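Side-chain contacts in coclaurine N-methyltransferase (Coptis japonica, PDB 6GKV), which probably transfers a methyl group from S-adenosyl-L-methionine to the ring nitrogen of coclaurine and related tetrahydroisoquinolines in alkaloid biosynthesis: residues 20-23 / 24-27; 48-51 / 52-55; 100-103 / 104-108; 211-214 / 215-218. All blocks are in the same frame, centred on the assembly; numbering follows the deposited sequence.

How the interactions relate
All four contacts are local and lie in series along the chain; none nests in or crosses another. Interaction 1 forms the first turns of helix 21-39, on the N-terminal helical part. Interaction 2 follows on the next helix, 44-58, about 33 Å away between centres, where the second subunit packs. Interaction 3 closes the loop after helix 79-85 onto the start of helix 104-118, which precedes the first strand of the main sheet, 126-130. Interaction 4 ends helix 206-215 and turns the chain into the short strand 217-218, ahead of strand 221-230 of that sheet. Interactions 3 and 4 both lie in the part matching the mycolic acid cyclopropane synthetase family. No two touch.

Interaction 1 (20-23 / 24-27); sequences PYDD and IKQL
Ile24 packs against Tyr21 one turn earlier in the helix. Its CD1 approaches the phenol ring obliquely, 4.2 Å from Tyr21 CD1. Ile24 CG1 lies beside its own backbone N (chi1 -54°), and this directs the branch back over the first turn, 3.3 Å from Pro20 O. Ile24 N donates to Pro20 O at 3.2 Å. Pro20 is the N-cap residue of helix 21-39, so this bond belongs to the first turn. Ile24 also reaches Leu14 of helix 2-16 and Leu328 of helix 313-335, which carries residues of the N-methylheliamine pocket. Tyr21 OH is hydrogen-bonded to Asp296. Tyr21 O takes a nearly straight bond from Lys25 N at 3.0 Å. Asp23 contributes mainly through its backbone. Asp23 O receives Leu27 N at 3.2 Å, from above the carbonyl plane. Leu27 CG also lies 3.2 Å from Asp23 O. The extended Lys25 chain leads outward and back toward the N-terminal end of its helix, touching Met331 and Glu332 of helix 313-335. Lys25 CG lies 3.5 Å from Tyr21 O. Lys25 NZ and Asp22 OD1, at 4.5 Å, are too far apart for a salt bridge, though the opposite charges may attract weakly.

Interaction 2 (48-51 / 52-55); sequences IAEI and QNLT
Ile51 and Thr55 meet one turn apart through their methyl branches, CG2 to CG2, at 4.1 Å. Farther out, Ile51 packs on Ser260 and Tyr266, and Thr55 on Phe263. The backbone bonds are those of a regular alpha-helix, here the middle of helix 44-58. Asn53 N bonds to Ala49 O at 3.0 Å, and Thr55 N bonds to Ile51 O at 3.0 Å. The Thr55 hydroxyl sits between its backbone N and carbonyl carbon (chi1 51°). This brings OG1 to 3.1 Å from Ile51 O and 3.0 Å from Gln52 O, and its single proton can serve either. Among the polar side chains, Glu50 OE2 stands 3.8 Å from Asn53 ND2. The carboxylate and amide planes are almost perpendicular, 88° apart. Gln52 bends at chi2, and its CG lies 3.4 Å from Ile48 O. Its OE1 accepts from His276 N of the second subunit, and Ile48 packs on Thr278 of that subunit. The helix therefore presents its buried Ile48 and Gln52 side to the dimer partner. The Thr55 hydroxyl can thus spend its proton on a carbonyl of its own helix, whereas Gln52 OE1 has a weak hydrogen bond across the subunit boundary.

Interaction 3 (100-103 / 104-108); sequences DSTT and LDEAE
Thr103 and Glu106 grip each other through two reciprocal hydrogen bonds. Glu106 N donates to Thr103 OG1 at 3.1 Å. Thr103 N donates to Glu106 OE1, also at 3.1 Å and nearly straight at 166°. The carboxylate oxygen is met on its anti side, 25° out of the plane. The hydroxyl of Thr103 points at the helix because OG1 lies between the backbone N and carbonyl carbon (chi1 69°). It also rests against the base of the Glu106 side chain, with OG1 3.2 Å from Glu106 CB. Next to this pair, Thr102 CG2 packs 3.8 Å from Glu106 CB and 3.9 Å from Ala107 CB. The other branch of Thr102 is bound to the chain before it, OG1 to Glu99 O. Asp105 OD2 is hydrogen-bonded to Ser88 OG, and the Glu108 carboxylate accepts from the backbone N of Asn89 and Lys91. Leu104 packs on Trp291, so the start of the helix is set against both the loop before it and helix 281-297. The paired bonds make a capping box, with Thr103 as the N-cap of helix 104-118.

Interaction 4 (211-214 / 215-218); sequences RKIS and EWIS
Lys212 and Trp216 lie side by side and point the same way. Lys212 CG lies against the ring 3.4 Å from Trp216 CZ2, and Lys212 CD 3.5 Å from Trp216 CH2. CG is anti to the backbone N (chi1 176°), and the chain bends later, at chi3. Its NZ is hydrogen-bonded to Ile182 O, at a residue of the S-adenosylhomocysteine site. One face of the indole receives Lys212 O, 3.7 Å above the ring plane. Ile213 CG1 lies 4.2 Å from Trp216 CZ3 and adds apolar packing, joined outside by Ile194 and Leu130 of the central strands. Glu215 CG lies 3.3 Å from Arg211 O. The charged ends of Arg211 and Glu215 do not meet: their planes are 59° apart, and Arg211 NE is 6.1 Å from Glu215 OE2. The arginine has salt bridges to Asp270 and Glu207 instead. Ser214 OG donates a hydrogen bond to Arg211 O at 2.8 Å. Trp216 N and Ile217 N bond to Ile213 O and Ser214 O from above the carbonyl planes. The chain then enters the short strand 217-218, in the second half of the beta-alpha-beta crossover from strand 191-197 through helix 206-215 to strand 221-230, as in Rossmann-like methyltransferases.

Interaction 1 (20-23 / 24-27)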
loop_
_atom_site.group_PDB
_atom_site.type_symbol
_atom_site.label_atom_id
_atom_site.label_comp_id
_atom_site.label_asym_id
_atom_site.label_seq_id
_atom_site.Cartn_x
_atom_site.Cartn_y
_atom_site.Cartn_z
ATOM N N PRO A 20 3.628 -38.048 -12.385
ATOM C CA PRO A 20 2.292 -37.705 -12.904
ATOM C C PRO A 20 1.887 -36.275 -12.525
ATOM O O PRO A 20 2.345 -35.790 -11.492
ATOM C CB PRO A 20 1.374 -38.733 -12.237
ATOM C CG PRO A 20 2.295 -39.816 -11.748
ATOM C CD PRO A 20 3.561 -39.121 -11.381
ATOM N N TYR A 21 1.063 -35.623 -13.346
ATOM C CA TYR A 21 0.707 -34.213 -13.138
ATOM C C TYR A 21 0.210 -33.893 -11.742
ATOM O O TYR A 21 0.598 -32.870 -11.175
ATOM C CB TYR A 21 -0.358 -33.758 -14.141
ATOM C CG TYR A 21 0.188 -33.300 -15.465
ATOM C CD1 TYR A 21 1.547 -33.319 -15.713
ATOM C CD2 TYR A 21 -0.663 -32.884 -16.479
ATOM C CE1 TYR A 21 2.050 -32.939 -16.944
ATOM C CE2 TYR A 21 -0.176 -32.493 -17.704
ATOM C CZ TYR A 21 1.188 -32.521 -17.939
ATOM O OH TYR A 21 1.704 -32.129 -19.161
ATOM N N ASP A 22 -0.640 -34.766 -11.202
ATOM C CA ASP A 22 -1.269 -34.556 -9.898
ATOM C C ASP A 22 -0.279 -34.621 -8.763
ATOM O O ASP A 22 -0.402 -33.880 -7.788
ATOM C CB ASP A 22 -2.368 -35.590 -9.645
ATOM C CG ASP A 22 -3.570 -35.373 -10.522
ATOM O OD1 ASP A 22 -3.672 -34.276 -11.112
ATOM O OD2 ASP A 22 -4.405 -36.292 -10.626
ATOM N N ASP A 23 0.676 -35.536 -8.876
ATOM C CA ASP A 23 1.748 -35.643 -7.901
ATOM C C ASP A 23 2.592 -34.363 -7.909
ATOM O O ASP A 23 3.139 -33.968 -6.882
ATOM C CB ASP A 23 2.621 -36.872 -8.190
ATOM C CG ASP A 23 1.947 -38.194 -7.803
ATOM O OD1 ASP A 23 1.188 -38.761 -8.621
ATOM O OD2 ASP A 23 2.209 -38.690 -6.689
ATOM N N ILE A 24 2.704 -33.724 -9.072
ATOM C CA ILE A 24 3.516 -32.511 -9.208
ATOM C C ILE A 24 2.795 -31.345 -8.566
ATOM O O ILE A 24 3.394 -30.582 -7.807
ATOM C CB ILE A 24 3.831 -32.135 -10.684
ATOM C CG1 ILE A 24 4.468 -33.294 -11.466
ATOM C CG2 ILE A 24 4.738 -30.886 -10.751
ATOM C CD1 ILE A 24 4.738 -32.930 -12.940
ATOM N N LYS A 25 1.506 -31.221 -8.874
ATOM C CA LYS A 25 0.644 -30.201 -8.266
ATOM C C LYS A 25 0.618 -30.330 -6.742
ATOM O O LYS A 25 0.800 -29.348 -6.025
ATOM C CB LYS A 25 -0.774 -30.296 -8.822
ATOM C CG LYS A 25 -0.916 -29.811 -10.284
ATOM C CD LYS A 25 -2.246 -30.283 -10.891
ATOM C CE LYS A 25 -2.518 -29.637 -12.239
ATOM N NZ LYS A 25 -3.792 -30.147 -12.852
ATOM N N GLN A 26 0.418 -31.550 -6.247
ATOM C CA GLN A 26 0.488 -31.788 -4.815
ATOM C C GLN A 26 1.799 -31.305 -4.188
ATOM O O GLN A 26 1.785 -30.718 -3.118
ATOM C CB GLN A 26 0.297 -33.275 -4.515
ATOM C CG GLN A 26 0.158 -33.580 -3.046
ATOM C CD GLN A 26 -0.179 -35.029 -2.793
ATOM O OE1 GLN A 26 0.447 -35.694 -1.970
ATOM N NE2 GLN A 26 -1.168 -35.532 -3.513
ATOM N N LEU A 27 2.930 -31.552 -4.844
ATOM C CA LEU A 27 4.224 -31.177 -4.265
ATOM C C LEU A 27 4.447 -29.670 -4.323
ATOM O O LEU A 27 5.088 -29.091 -3.433
ATOM C CB LEU A 27 5.375 -31.901 -4.975
ATOM C CG LEU A 27 5.478 -33.410 -4.736
ATOM C CD1 LEU A 27 6.554 -34.043 -5.615
ATOM C CD2 LEU A 27 5.758 -33.689 -3.272
#

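Interaction 2 (48-51 / 52-55)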
loop_
_atom_site.group_PDB
_atom_site.type_symbol
_atom_site.label_atom_id
_atom_site.label_comp_id
_atom_site.label_asym_id
_atom_site.label_seq_id
_atom_site.Cartn_x
_atom_site.Cartn_y
_atom_site.Cartn_z
ATOM N N ILE A 48 4.813 -4.766 7.588
ATOM C CA ILE A 48 5.106 -3.507 6.891
ATOM C C ILE A 48 6.614 -3.264 6.873
ATOM O O ILE A 48 7.156 -2.869 5.867
ATOM C CB ILE A 48 4.369 -2.306 7.537
ATOM C CG1 ILE A 48 2.873 -2.416 7.285
ATOM C CG2 ILE A 48 4.797 -0.983 6.927
ATOM C CD1 ILE A 48 2.548 -2.394 5.819
ATOM N N ALA A 49 7.269 -3.524 7.999
ATOM C CA ALA A 49 8.720 -3.488 8.108
ATOM C C ALA A 49 9.425 -4.396 7.086
ATOM O O ALA A 49 10.460 -4.006 6.554
ATOM C CB ALA A 49 9.138 -3.868 9.516
ATOM N N GLU A 50 8.882 -5.589 6.814
ATOM C CA GLU A 50 9.401 -6.453 5.727
ATOM C C GLU A 50 9.319 -5.784 4.363
ATOM O O GLU A 50 10.229 -5.895 3.558
ATOM C CB GLU A 50 8.651 -7.781 5.658
ATOM C CG GLU A 50 9.046 -8.763 6.732
ATOM C CD GLU A 50 10.551 -9.036 6.729
ATOM O OE1 GLU A 50 11.111 -9.352 5.647
ATOM O OE2 GLU A 50 11.179 -8.925 7.807
ATOM N N ILE A 51 8.231 -5.077 4.102
ATOM C CA ILE A 51 8.114 -4.378 2.835
ATOM C C ILE A 51 9.171 -3.273 2.742
ATOM O O ILE A 51 9.653 -2.965 1.665
ATOM C CB ILE A 51 6.701 -3.782 2.630
ATOM C CG1 ILE A 51 5.643 -4.889 2.658
ATOM C CG2 ILE A 51 6.617 -3.013 1.278
ATOM C CD1 ILE A 51 5.694 -5.782 1.441
ATOM N N GLN A 52 9.542 -2.689 3.881
ATOM C CA GLN A 52 10.472 -1.566 3.887
ATOM C C GLN A 52 11.914 -2.046 3.733
ATOM O O GLN A 52 12.723 -1.369 3.103
ATOM C CB GLN A 52 10.315 -0.753 5.177
ATOM C CG GLN A 52 8.968 -0.061 5.297
ATOM C CD GLN A 52 8.710 0.862 4.134
ATOM O OE1 GLN A 52 9.336 1.917 4.026
ATOM N NE2 GLN A 52 7.792 0.466 3.242
ATOM N N ASN A 53 12.223 -3.204 4.322
ATOM C CA ASN A 53 13.518 -3.823 4.193
ATOM C C ASN A 53 13.819 -4.084 2.734
ATOM O O ASN A 53 14.914 -3.794 2.251
ATOM C CB ASN A 53 13.571 -5.122 4.985
ATOM C CG ASN A 53 13.601 -4.885 6.471
ATOM O OD1 ASN A 53 13.766 -3.752 6.913
ATOM N ND2 ASN A 53 13.448 -5.953 7.258
ATOM N N LEU A 54 12.826 -4.597 2.019
ATOM C CA LEU A 54 13.011 -4.863 0.606
ATOM C C LEU A 54 13.007 -3.571 -0.249
ATOM O O LEU A 54 13.883 -3.389 -1.089
ATOM C CB LEU A 54 11.947 -5.851 0.115
ATOM C CG LEU A 54 12.233 -6.402 -1.285
ATOM C CD1 LEU A 54 13.663 -6.924 -1.360
ATOM C CD2 LEU A 54 11.240 -7.475 -1.676
ATOM N N THR A 55 12.050 -2.669 -0.041
ATOM C CA THR A 55 12.034 -1.428 -0.829
ATOM C C THR A 55 13.365 -0.696 -0.701
ATOM O O THR A 55 13.867 -0.129 -1.666
ATOM C CB THR A 55 10.906 -0.470 -0.415
ATOM O OG1 THR A 55 10.951 -0.282 1.005
ATOM C CG2 THR A 55 9.546 -1.041 -0.794
#

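Interaction 3 (100-103 / 104-108)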
loop_
_atom_site.group_PDB
_atom_site.type_symbol
_atom_site.label_atom_id
_atom_site.label_comp_id
_atom_site.label_asym_id
_atom_site.label_seq_id
_atom_site.Cartn_x
_atom_site.Cartn_y
_atom_site.Cartn_z
ATOM N N ASP A 100 -16.427 -18.864 -17.606
ATOM C CA ASP A 100 -15.929 -20.239 -17.634
ATOM C C ASP A 100 -15.657 -20.814 -19.032
ATOM O O ASP A 100 -14.772 -21.661 -19.180
ATOM C CB ASP A 100 -16.907 -21.149 -16.892
ATOM C CG ASP A 100 -16.967 -20.843 -15.410
ATOM O OD1 ASP A 100 -17.613 -19.841 -15.021
ATOM O OD2 ASP A 100 -16.358 -21.598 -14.630
ATOM N N SER A 101 -16.384 -20.353 -20.049
ATOM C CA SER A 101 -16.128 -20.813 -21.420
ATOM C C SER A 101 -15.302 -19.819 -22.246
ATOM O O SER A 101 -15.346 -19.827 -23.479
ATOM C CB SER A 101 -17.437 -21.093 -22.145
ATOM O OG SER A 101 -18.028 -19.883 -22.578
ATOM N N THR A 102 -14.556 -18.953 -21.575
ATOM C CA THR A 102 -13.648 -18.075 -22.289
ATOM C C THR A 102 -12.513 -18.901 -22.863
ATOM O O THR A 102 -11.883 -19.681 -22.142
ATOM C CB THR A 102 -13.076 -16.978 -21.379
ATOM O OG1 THR A 102 -14.151 -16.218 -20.827
ATOM C CG2 THR A 102 -12.169 -16.047 -22.167
ATOM N N THR A 103 -12.266 -18.748 -24.163
ATOM C CA THR A 103 -11.127 -19.396 -24.810
ATOM C C THR A 103 -9.824 -18.638 -24.513
ATOM O O THR A 103 -9.851 -17.533 -23.975
ATOM C CB THR A 103 -11.325 -19.496 -26.331
ATOM O OG1 THR A 103 -11.265 -18.189 -26.917
ATOM C CG2 THR A 103 -12.678 -20.130 -26.655
ATOM N N LEU A 104 -8.686 -19.238 -24.838
ATOM C CA LEU A 104 -7.412 -18.567 -24.609
ATOM C C LEU A 104 -7.313 -17.345 -25.508
ATOM O O LEU A 104 -6.846 -16.281 -25.083
ATOM C CB LEU A 104 -6.229 -19.512 -24.864
ATOM C CG LEU A 104 -4.829 -18.874 -24.829
ATOM C CD1 LEU A 104 -4.493 -18.316 -23.456
ATOM C CD2 LEU A 104 -3.747 -19.859 -25.293
ATOM N N ASP A 105 -7.754 -17.505 -26.753
ATOM C CA ASP A 105 -7.679 -16.429 -27.728
ATOM C C ASP A 105 -8.486 -15.243 -27.249
ATOM O O ASP A 105 -7.978 -14.129 -27.181
ATOM C CB ASP A 105 -8.185 -16.883 -29.094
ATOM C CG ASP A 105 -7.099 -17.514 -29.943
ATOM O OD1 ASP A 105 -6.151 -18.111 -29.385
ATOM O OD2 ASP A 105 -7.203 -17.398 -31.183
ATOM N N GLU A 106 -9.744 -15.511 -26.910
ATOM C CA GLU A 106 -10.633 -14.529 -26.315
ATOM C C GLU A 106 -9.993 -13.835 -25.123
ATOM O O GLU A 106 -10.173 -12.628 -24.918
ATOM C CB GLU A 106 -11.940 -15.198 -25.862
ATOM C CG GLU A 106 -13.033 -15.270 -26.925
ATOM C CD GLU A 106 -14.296 -15.982 -26.443
ATOM O OE1 GLU A 106 -14.243 -16.720 -25.427
ATOM O OE2 GLU A 106 -15.343 -15.811 -27.104
ATOM N N ALA A 107 -9.258 -14.609 -24.329
ATOM C CA ALA A 107 -8.745 -14.102 -23.066
ATOM C C ALA A 107 -7.586 -13.155 -23.297
ATOM O O ALA A 107 -7.466 -12.151 -22.591
ATOM C CB ALA A 107 -8.332 -15.239 -22.157
ATOM N N GLU A 108 -6.734 -13.494 -24.272
ATOM C CA GLU A 108 -5.644 -12.616 -24.697
ATOM C C GLU A 108 -6.243 -11.261 -25.062
ATOM O O GLU A 108 -5.860 -10.230 -24.513
ATOM C CB GLU A 108 -4.874 -13.201 -25.888
ATOM C CG GLU A 108 -4.104 -14.499 -25.604
ATOM C CD GLU A 108 -3.136 -14.880 -26.722
ATOM O OE1 GLU A 108 -3.517 -14.796 -27.914
ATOM O OE2 GLU A 108 -1.984 -15.257 -26.406
#

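Interaction 4 (211-214 / 215-218)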
loop_
_atom_site.group_PDB
_atom_site.type_symbol
_atom_site.label_atom_id
_atom_site.label_comp_id
_atom_site.label_asym_id
_atom_site.label_seq_id
_atom_site.Cartn_x
_atom_site.Cartn_y
_atom_site.Cartn_z
ATOM N N ARG A 211 12.869 6.347 -12.482
ATOM C CA ARG A 211 13.424 7.653 -12.806
ATOM C C ARG A 211 13.653 7.739 -14.320
ATOM O O ARG A 211 13.267 8.722 -14.966
ATOM C CB ARG A 211 14.731 7.926 -12.041
ATOM C CG ARG A 211 15.269 9.381 -12.183
ATOM C CD ARG A 211 16.459 9.651 -11.249
ATOM N NE ARG A 211 16.226 9.122 -9.903
ATOM C CZ ARG A 211 15.472 9.712 -8.971
ATOM N NH1 ARG A 211 14.874 10.871 -9.223
ATOM N NH2 ARG A 211 15.314 9.148 -7.779
ATOM N N LYS A 212 14.262 6.698 -14.883
ATOM C CA LYS A 212 14.557 6.669 -16.314
ATOM C C LYS A 212 13.274 6.733 -17.156
ATOM O O LYS A 212 13.145 7.572 -18.042
ATOM C CB LYS A 212 15.373 5.411 -16.670
ATOM C CG LYS A 212 15.647 5.243 -18.154
ATOM C CD LYS A 212 16.437 3.979 -18.456
ATOM C CE LYS A 212 17.909 4.133 -18.115
ATOM N NZ LYS A 212 18.599 2.828 -18.146
ATOM N N ILE A 213 12.323 5.856 -16.859
ATOM C CA ILE A 213 11.082 5.767 -17.625
ATOM C C ILE A 213 10.255 7.069 -17.600
ATOM O O ILE A 213 9.605 7.435 -18.595
ATOM C CB ILE A 213 10.226 4.584 -17.107
ATOM C CG1 ILE A 213 10.940 3.258 -17.408
ATOM C CG2 ILE A 213 8.849 4.580 -17.750
ATOM C CD1 ILE A 213 10.194 2.048 -16.903
ATOM N N SER A 214 10.282 7.771 -16.467
ATOM C CA SER A 214 9.496 8.999 -16.324
ATOM C C SER A 214 10.039 10.078 -17.249
ATOM O O SER A 214 9.287 10.918 -17.740
ATOM C CB SER A 214 9.496 9.500 -14.875
ATOM O OG SER A 214 10.775 9.971 -14.489
ATOM N N GLU A 215 11.346 10.026 -17.501
ATOM C CA GLU A 215 12.003 10.975 -18.400
ATOM C C GLU A 215 11.537 10.757 -19.839
ATOM O O GLU A 215 11.672 11.648 -20.676
ATOM C CB GLU A 215 13.525 10.854 -18.301
ATOM C CG GLU A 215 14.090 11.248 -16.932
ATOM C CD GLU A 215 15.578 10.938 -16.776
ATOM O OE1 GLU A 215 16.202 10.442 -17.744
ATOM O OE2 GLU A 215 16.122 11.195 -15.680
ATOM N N TRP A 216 10.972 9.578 -20.104
ATOM C CA TRP A 216 10.404 9.246 -21.410
ATOM C C TRP A 216 8.903 9.526 -21.517
ATOM O O TRP A 216 8.293 9.263 -22.560
ATOM C CB TRP A 216 10.648 7.778 -21.732
ATOM C CG TRP A 216 12.073 7.382 -21.723
ATOM C CD1 TRP A 216 13.145 8.195 -21.890
ATOM C CD2 TRP A 216 12.592 6.071 -21.523
ATOM N NE1 TRP A 216 14.302 7.475 -21.813
ATOM C CE2 TRP A 216 13.990 6.149 -21.586
ATOM C CE3 TRP A 216 12.007 4.811 -21.298
ATOM C CZ2 TRP A 216 14.824 5.046 -21.441
ATOM C CZ3 TRP A 216 12.830 3.710 -21.144
ATOM C CH2 TRP A 216 14.222 3.834 -21.214
ATOM N N ILE A 217 8.308 10.045 -20.445
ATOM C CA ILE A 217 6.885 10.384 -20.453
ATOM C C ILE A 217 6.694 11.807 -20.975
ATOM O O ILE A 217 7.384 12.722 -20.534
ATOM C CB ILE A 217 6.245 10.278 -19.047
ATOM C CG1 ILE A 217 6.313 8.855 -18.495
ATOM C CG2 ILE A 217 4.784 10.690 -19.087
ATOM C CD1 ILE A 217 5.670 8.707 -17.099
ATOM N N SER A 218 5.769 11.985 -21.918
ATOM C CA SER A 218 5.420 13.312 -22.411
ATOM C C SER A 218 4.692 14.062 -21.326
ATOM O O SER A 218 4.237 13.460 -20.351
ATOM C CB SER A 218 4.538 13.242 -23.670
ATOM O OG SER A 218 5.227 12.716 -24.789
#